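Side-chain contact in chitinase (Chromobacterium violaceum, PDB 4TXG), which probably binds chitin and hydrolyses its glycosidic bonds: residues 661-666 with 761-766. Numbering follows the deposited sequence.
Sequences FSLGGF and LPISGP
L663 meets I763 and P766 in a small apolar contact, backed by one bridging water, near the end of the edge strand 659-664 in the C-terminal beta domain. The partner residues belong to the loop that joins strands 752-758 and 767-773, members of two different sheets, so the contact lets an edge strand of one sheet rest against the loop passing between them. Leucine suits the place because its branched end brings one methyl to both partners: CD1 lies 3.8 Å from CD of P766 and 4.1 Å from CD1 of I763. I763, whose CG1 sits between the backbone N and the carbonyl carbon (chi1 68°), presents CD1 at the end of an extended chain crossing L663 at about a right angle. I763 also packs on V699 and P700 of strand 694-700. Proline readily accepts the cis peptide bond before P766, and its ring offers CD as compact apolar surface; G765 adopts a backbone shape that a side chain would crowd. Beside them, a single water accepts from N of L663 at 3.1 Å and donates to O of G765 at 2.9 Å. The apolar touch gives little directional hold between the segments, and the water supplies their polar link.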
loop_
_atom_site.group_PDB
_atom_site.type_symbol
_atom_site.label_atom_id
_atom_site.label_comp_id
_atom_site.label_asym_id
_atom_site.label_seq_id
_atom_site.Cartn_x
_atom_site.Cartn_y
_atom_site.Cartn_z
ATOM N N PHE A 661 -11.611 18.131 15.210
ATOM C CA PHE A 661 -11.091 17.014 15.998
ATOM C C PHE A 661 -9.740 16.568 15.464
ATOM O O PHE A 661 -9.574 16.423 14.252
ATOM C CB PHE A 661 -12.024 15.802 15.951
ATOM C CG PHE A 661 -13.364 16.014 16.581
ATOM C CD1 PHE A 661 -14.372 16.683 15.897
ATOM C CD2 PHE A 661 -13.635 15.500 17.839
ATOM C CE1 PHE A 661 -15.614 16.860 16.472
ATOM C CE2 PHE A 661 -14.882 15.678 18.417
ATOM C CZ PHE A 661 -15.870 16.362 17.732
ATOM N N SER A 662 -8.785 16.304 16.352
ATOM C CA SER A 662 -7.542 15.673 15.907
ATOM C C SER A 662 -6.823 14.931 17.024
ATOM O O SER A 662 -6.837 15.360 18.179
ATOM C CB SER A 662 -6.600 16.712 15.292
ATOM O OG SER A 662 -6.339 17.768 16.193
ATOM N N LEU A 663 -6.210 13.805 16.662
ATOM C CA LEU A 663 -5.326 13.073 17.565
ATOM C C LEU A 663 -3.897 13.514 17.319
ATOM O O LEU A 663 -3.474 13.620 16.171
ATOM C CB LEU A 663 -5.453 11.558 17.356
ATOM C CG LEU A 663 -6.792 10.918 17.675
ATOM C CD1 LEU A 663 -6.783 9.426 17.343
ATOM C CD2 LEU A 663 -7.114 11.145 19.156
ATOM N N GLY A 664 -3.151 13.769 18.392
ATOM C CA GLY A 664 -1.770 14.200 18.268
ATOM C C GLY A 664 -0.988 13.901 19.535
ATOM O O GLY A 664 -1.472 13.190 20.412
ATOM N N GLY A 665 0.227 14.430 19.632
ATOM C CA GLY A 665 1.065 14.152 20.787
ATOM C C GLY A 665 1.467 12.689 20.882
ATOM O O GLY A 665 1.556 12.122 21.976
ATOM N N PHE A 666 1.713 12.073 19.732
ATOM C CA PHE A 666 2.200 10.693 19.700
ATOM C C PHE A 666 3.658 10.632 20.148
ATOM O O PHE A 666 4.451 11.504 19.797
ATOM C CB PHE A 666 2.082 10.102 18.292
ATOM C CG PHE A 666 0.676 9.743 17.885
ATOM C CD1 PHE A 666 0.167 8.474 18.143
ATOM C CD2 PHE A 666 -0.134 10.666 17.231
ATOM C CE1 PHE A 666 -1.123 8.125 17.755
ATOM C CE2 PHE A 666 -1.428 10.323 16.838
ATOM C CZ PHE A 666 -1.923 9.054 17.105
ATOM N N LEU A 761 -4.217 -1.139 19.042
ATOM C CA LEU A 761 -3.606 -1.352 17.731
ATOM C C LEU A 761 -3.804 -0.096 16.888
ATOM O O LEU A 761 -4.718 0.694 17.156
ATOM C CB LEU A 761 -4.193 -2.581 17.029
ATOM C CG LEU A 761 -3.704 -3.944 17.548
ATOM C CD1 LEU A 761 -4.561 -5.086 16.992
ATOM C CD2 LEU A 761 -2.239 -4.160 17.203
ATOM N N PRO A 762 -2.955 0.098 15.865
ATOM C CA PRO A 762 -3.035 1.349 15.102
ATOM C C PRO A 762 -4.377 1.597 14.417
ATOM O O PRO A 762 -5.080 0.654 14.030
ATOM C CB PRO A 762 -1.924 1.183 14.061
ATOM C CG PRO A 762 -0.894 0.329 14.779
ATOM C CD PRO A 762 -1.751 -0.680 15.519
ATOM N N ILE A 763 -4.716 2.882 14.289
ATOM C CA ILE A 763 -5.874 3.334 13.525
ATOM C C ILE A 763 -5.481 4.502 12.631
ATOM O O ILE A 763 -4.489 5.196 12.894
ATOM C CB ILE A 763 -7.044 3.799 14.439
ATOM C CG1 ILE A 763 -6.652 5.086 15.167
ATOM C CG2 ILE A 763 -7.454 2.689 15.428
ATOM C CD1 ILE A 763 -7.754 5.678 16.038
ATOM N N SER A 764 -6.245 4.699 11.561
ATOM C CA SER A 764 -6.202 5.945 10.806
ATOM C C SER A 764 -7.499 6.694 11.099
ATOM O O SER A 764 -8.395 6.167 11.778
ATOM C CB SER A 764 -6.027 5.702 9.300
ATOM O OG SER A 764 -7.124 4.991 8.746
ATOM N N GLY A 765 -7.603 7.916 10.606
ATOM C CA GLY A 765 -8.742 8.751 10.938
ATOM C C GLY A 765 -8.575 9.359 12.321
ATOM O O GLY A 765 -7.536 9.947 12.614
ATOM N N PRO A 766 -9.599 9.250 13.181
ATOM C CA PRO A 766 -10.943 8.696 12.962
ATOM C C PRO A 766 -11.744 9.482 11.917
ATOM O O PRO A 766 -11.212 10.394 11.271
ATOM C CB PRO A 766 -11.603 8.810 14.346
ATOM C CG PRO A 766 -10.464 8.891 15.320
ATOM C CD PRO A 766 -9.388 9.647 14.587
HETATM O O HOH W 1 -7.260 12.414 14.068
#